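Local coordinates for protein CymD (Pseudomonas putida, PDB 6Z34) that forms a FadL-family outer-membrane channel for monoaromatic hydrocarbons, which probably pass through it by lateral diffusion during their biodegradation, at residues G15-A27 against G285-D299. Sequence-based numbering, arbitrary orientation.
Sequences GMGGIGAAFNIGA and GISHEFSDQFAVAFD
Asp299 turns its carboxylate beside its own backbone N (chi1 -70°), and this brings OD2 to two successive amides, Gly20 N and Ala21 N. Phe23 CG lies anti to its backbone N, which points the ring edge at Ser287 and Ala295. Both backbone N-H groups, of Gly20 and Ala21, donate hydrogen bonds to Asp299 OD2. Ala21 N lies 2.8 Å from Asp299 OD2, on the syn side and nearly straight (169°). Gly20 N reaches the same oxygen from above the carboxylate plane, with a more bent bond (145°). The other oxygen, Asp299 OD1, takes a bond from a water at 2.8 Å, and that water also accepts from Ala22 N. With an alanine here instead of Asp299, the Gly20 and Ala21 amides would probably lose their shared acceptor, the water would lose OD1, and this part of the loop could shift. The setting is the inside of a FadL-type beta-barrel. Residues 15-27 belong to the N-terminal part of the chain, folded within the barrel, and 285-299 form a hairpin of its wall. Apolar contacts continue along the wall. Ile19 CG1 rests on Ala297 CB at 3.8 Å. The Phe23 ring meets the wall with its edge: CD2 is 3.3 Å from Ser287 OG, which lies in the ring plane, and CE2 is 3.8 Å from Ala295 CB. Ala22 CB packs on the backbone at Ser287 N. A second water joins Asn24 N to Glu289 OE2.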
loop_
_atom_site.group_PDB
_atom_site.type_symbol
_atom_site.label_atom_id
_atom_site.label_comp_id
_atom_site.label_asym_id
_atom_site.label_seq_id
_atom_site.Cartn_x
_atom_site.Cartn_y
_atom_site.Cartn_z
ATOM N N GLY A 15 -11.411 6.760 8.396
ATOM C CA GLY A 15 -12.043 7.798 9.189
ATOM C C GLY A 15 -11.730 7.680 10.661
ATOM O O GLY A 15 -11.867 8.664 11.404
ATOM N N MET A 16 -11.295 6.498 11.098
ATOM C CA MET A 16 -10.982 6.213 12.492
ATOM C C MET A 16 -9.486 5.975 12.674
ATOM O O MET A 16 -9.078 5.120 13.464
ATOM C CB MET A 16 -11.798 5.009 12.965
ATOM C CG MET A 16 -13.321 5.200 12.825
ATOM S SD MET A 16 -14.323 3.938 13.671
ATOM C CE MET A 16 -14.500 2.870 12.281
ATOM N N GLY A 17 -8.664 6.700 11.911
ATOM C CA GLY A 17 -7.234 6.689 12.118
ATOM C C GLY A 17 -6.512 5.421 11.723
ATOM O O GLY A 17 -5.336 5.289 12.055
ATOM N N GLY A 18 -7.171 4.479 11.035
ATOM C CA GLY A 18 -6.525 3.257 10.576
ATOM C C GLY A 18 -6.875 1.969 11.302
ATOM O O GLY A 18 -6.257 0.929 11.024
ATOM N N ILE A 19 -7.850 1.983 12.206
ATOM C CA ILE A 19 -8.126 0.787 12.991
ATOM C C ILE A 19 -8.809 -0.268 12.125
ATOM O O ILE A 19 -9.295 0.033 11.030
ATOM C CB ILE A 19 -8.966 1.149 14.221
ATOM C CG1 ILE A 19 -10.255 1.843 13.769
ATOM C CG2 ILE A 19 -8.137 2.060 15.160
ATOM C CD1 ILE A 19 -11.414 0.877 13.407
ATOM N N GLY A 20 -8.885 -1.504 12.624
ATOM C CA GLY A 20 -9.628 -2.544 11.943
ATOM C C GLY A 20 -9.332 -3.959 12.400
ATOM O O GLY A 20 -9.969 -4.905 11.936
ATOM N N ALA A 21 -8.359 -4.124 13.302
ATOM C CA ALA A 21 -8.010 -5.459 13.787
ATOM C C ALA A 21 -9.188 -6.144 14.484
ATOM O O ALA A 21 -9.295 -7.376 14.466
ATOM C CB ALA A 21 -6.825 -5.357 14.743
ATOM N N ALA A 22 -10.060 -5.370 15.128
ATOM C CA ALA A 22 -11.191 -5.911 15.854
ATOM C C ALA A 22 -12.499 -5.225 15.488
ATOM O O ALA A 22 -13.566 -5.698 15.895
ATOM C CB ALA A 22 -10.962 -5.789 17.373
ATOM N N PHE A 23 -12.450 -4.146 14.721
ATOM C CA PHE A 23 -13.621 -3.350 14.421
ATOM C C PHE A 23 -14.158 -3.687 13.033
ATOM O O PHE A 23 -13.387 -3.804 12.075
ATOM C CB PHE A 23 -13.280 -1.873 14.498
ATOM C CG PHE A 23 -14.476 -0.996 14.455
ATOM C CD1 PHE A 23 -14.910 -0.436 13.250
ATOM C CD2 PHE A 23 -15.186 -0.738 15.612
ATOM C CE1 PHE A 23 -16.032 0.360 13.232
ATOM C CE2 PHE A 23 -16.293 0.074 15.589
ATOM C CZ PHE A 23 -16.712 0.629 14.412
ATOM N N ASN A 24 -15.480 -3.826 12.934
ATOM C CA ASN A 24 -16.133 -4.158 11.675
ATOM C C ASN A 24 -15.986 -3.018 10.681
ATOM O O ASN A 24 -16.792 -2.085 10.693
ATOM C CB ASN A 24 -17.608 -4.454 11.889
ATOM C CG ASN A 24 -18.312 -4.791 10.580
ATOM O OD1 ASN A 24 -17.671 -4.952 9.540
ATOM N ND2 ASN A 24 -19.633 -4.906 10.629
ATOM N N ILE A 25 -14.974 -3.087 9.814
ATOM C CA ILE A 25 -14.703 -2.009 8.871
ATOM C C ILE A 25 -15.401 -2.321 7.552
ATOM O O ILE A 25 -15.205 -1.622 6.549
ATOM C CB ILE A 25 -13.191 -1.788 8.664
ATOM C CG1 ILE A 25 -12.496 -3.039 8.120
ATOM C CG2 ILE A 25 -12.512 -1.291 9.939
ATOM C CD1 ILE A 25 -11.145 -2.696 7.390
ATOM N N GLY A 26 -16.221 -3.376 7.549
ATOM C CA GLY A 26 -16.934 -3.779 6.352
ATOM C C GLY A 26 -16.119 -4.724 5.481
ATOM O O GLY A 26 -15.220 -5.432 5.948
ATOM N N ALA A 27 -16.439 -4.722 4.184
ATOM C CA ALA A 27 -15.787 -5.636 3.253
ATOM C C ALA A 27 -14.282 -5.441 3.187
ATOM O O ALA A 27 -13.559 -6.386 2.855
ATOM C CB ALA A 27 -16.353 -5.446 1.847
ATOM N N GLY A 285 -5.206 -5.390 18.041
ATOM C CA GLY A 285 -6.050 -4.264 18.381
ATOM C C GLY A 285 -7.279 -4.675 19.162
ATOM O O GLY A 285 -7.532 -5.858 19.419
ATOM N N ILE A 286 -8.055 -3.665 19.524
ATOM C CA ILE A 286 -9.186 -3.857 20.408
ATOM C C ILE A 286 -10.275 -2.878 20.001
ATOM O O ILE A 286 -9.993 -1.765 19.542
ATOM C CB ILE A 286 -8.751 -3.668 21.876
ATOM C CG1 ILE A 286 -9.940 -3.669 22.817
ATOM C CG2 ILE A 286 -8.032 -2.383 22.024
ATOM C CD1 ILE A 286 -9.503 -3.589 24.260
ATOM N N SER A 287 -11.525 -3.333 20.134
ATOM C CA SER A 287 -12.720 -2.525 19.936
ATOM C C SER A 287 -13.602 -2.607 21.177
ATOM O O SER A 287 -13.856 -3.701 21.696
ATOM C CB SER A 287 -13.521 -3.004 18.731
ATOM O OG SER A 287 -14.642 -2.166 18.544
ATOM N N HIS A 288 -14.087 -1.456 21.632
ATOM C CA HIS A 288 -14.930 -1.362 22.813
ATOM C C HIS A 288 -16.179 -0.590 22.429
ATOM O O HIS A 288 -16.094 0.575 22.028
ATOM C CB HIS A 288 -14.200 -0.675 23.976
ATOM C CG HIS A 288 -14.949 -0.734 25.270
ATOM N ND1 HIS A 288 -15.064 -1.890 26.013
ATOM C CD2 HIS A 288 -15.634 0.218 25.948
ATOM C CE1 HIS A 288 -15.784 -1.645 27.093
ATOM N NE2 HIS A 288 -16.140 -0.374 27.079
ATOM N N GLU A 289 -17.325 -1.240 22.531
ATOM C CA GLU A 289 -18.591 -0.665 22.102
ATOM C C GLU A 289 -19.411 -0.394 23.362
ATOM O O GLU A 289 -20.070 -1.292 23.883
ATOM C CB GLU A 289 -19.303 -1.608 21.119
ATOM C CG GLU A 289 -18.661 -1.622 19.739
ATOM C CD GLU A 289 -18.958 -2.878 18.916
ATOM O OE1 GLU A 289 -20.016 -3.509 19.122
ATOM O OE2 GLU A 289 -18.118 -3.225 18.051
ATOM N N PHE A 290 -19.342 0.848 23.864
ATOM C CA PHE A 290 -20.114 1.228 25.045
ATOM C C PHE A 290 -21.614 1.054 24.828
ATOM O O PHE A 290 -22.374 0.960 25.801
ATOM C CB PHE A 290 -19.839 2.681 25.438
ATOM C CG PHE A 290 -18.401 2.975 25.776
ATOM C CD1 PHE A 290 -17.891 2.677 27.028
ATOM C CD2 PHE A 290 -17.566 3.581 24.846
ATOM C CE1 PHE A 290 -16.571 2.966 27.342
ATOM C CE2 PHE A 290 -16.247 3.872 25.155
ATOM C CZ PHE A 290 -15.751 3.563 26.406
ATOM N N SER A 291 -22.040 1.028 23.575
ATOM C CA SER A 291 -23.414 0.847 23.137
ATOM C C SER A 291 -23.325 0.655 21.634
ATOM O O SER A 291 -22.242 0.734 21.053
ATOM C CB SER A 291 -24.291 2.040 23.505
ATOM O OG SER A 291 -23.929 3.173 22.743
ATOM N N ASP A 292 -24.461 0.404 20.998
ATOM C CA ASP A 292 -24.439 0.351 19.545
ATOM C C ASP A 292 -24.197 1.724 18.941
ATOM O O ASP A 292 -23.776 1.819 17.784
ATOM C CB ASP A 292 -25.743 -0.248 19.013
ATOM C CG ASP A 292 -25.660 -1.750 18.845
ATOM O OD1 ASP A 292 -25.980 -2.470 19.805
ATOM O OD2 ASP A 292 -25.257 -2.216 17.757
ATOM N N GLN A 293 -24.411 2.783 19.713
ATOM C CA GLN A 293 -24.332 4.137 19.198
ATOM C C GLN A 293 -22.942 4.758 19.338
ATOM O O GLN A 293 -22.698 5.815 18.747
ATOM C CB GLN A 293 -25.378 5.014 19.901
ATOM C CG GLN A 293 -26.759 4.360 20.032
ATOM C CD GLN A 293 -27.873 5.223 19.464
ATOM O OE1 GLN A 293 -27.787 6.452 19.471
ATOM N NE2 GLN A 293 -28.930 4.581 18.969
ATOM N N PHE A 294 -22.026 4.124 20.073
ATOM C CA PHE A 294 -20.730 4.732 20.365
ATOM C C PHE A 294 -19.677 3.655 20.587
ATOM O O PHE A 294 -19.796 2.850 21.516
ATOM C CB PHE A 294 -20.826 5.634 21.592
ATOM C CG PHE A 294 -19.521 6.267 21.979
ATOM C CD1 PHE A 294 -18.781 6.981 21.052
ATOM C CD2 PHE A 294 -19.032 6.145 23.271
ATOM C CE1 PHE A 294 -17.571 7.570 21.409
ATOM C CE2 PHE A 294 -17.829 6.722 23.633
ATOM C CZ PHE A 294 -17.096 7.434 22.701
ATOM N N ALA A 295 -18.641 3.655 19.750
ATOM C CA ALA A 295 -17.527 2.723 19.872
ATOM C C ALA A 295 -16.198 3.474 19.813
ATOM O O ALA A 295 -16.106 4.560 19.234
ATOM C CB ALA A 295 -17.575 1.671 18.765
ATOM N N VAL A 296 -15.163 2.895 20.420
ATOM C CA VAL A 296 -13.789 3.347 20.222
ATOM C C VAL A 296 -12.919 2.136 19.921
ATOM O O VAL A 296 -13.122 1.049 20.473
ATOM C CB VAL A 296 -13.218 4.144 21.422
ATOM C CG1 VAL A 296 -14.182 5.238 21.882
ATOM C CG2 VAL A 296 -12.838 3.228 22.566
ATOM N N ALA A 297 -11.967 2.318 19.011
ATOM C CA ALA A 297 -11.054 1.260 18.618
ATOM C C ALA A 297 -9.626 1.778 18.720
ATOM O O ALA A 297 -9.377 2.983 18.591
ATOM C CB ALA A 297 -11.353 0.780 17.200
ATOM N N PHE A 298 -8.688 0.863 18.974
ATOM C CA PHE A 298 -7.270 1.215 19.060
ATOM C C PHE A 298 -6.482 0.030 18.543
ATOM O O PHE A 298 -6.775 -1.109 18.929
ATOM C CB PHE A 298 -6.826 1.543 20.489
ATOM C CG PHE A 298 -5.321 1.642 20.657
ATOM C CD1 PHE A 298 -4.660 2.842 20.442
ATOM C CD2 PHE A 298 -4.572 0.535 21.039
ATOM C CE1 PHE A 298 -3.278 2.936 20.594
ATOM C CE2 PHE A 298 -3.192 0.622 21.187
ATOM C CZ PHE A 298 -2.545 1.824 20.963
ATOM N N ASP A 299 -5.501 0.292 17.669
ATOM C CA ASP A 299 -4.702 -0.770 17.067
ATOM C C ASP A 299 -3.224 -0.435 17.151
ATOM O O ASP A 299 -2.818 0.733 17.077
ATOM C CB ASP A 299 -5.061 -1.020 15.594
ATOM C CG ASP A 299 -6.440 -1.654 15.415
ATOM O OD1 ASP A 299 -7.218 -1.731 16.391
ATOM O OD2 ASP A 299 -6.731 -2.124 14.298
HETATM O O HOH W 1 -9.869 -2.553 16.143
HETATM O O HOH W 2 -17.268 -4.215 15.250
#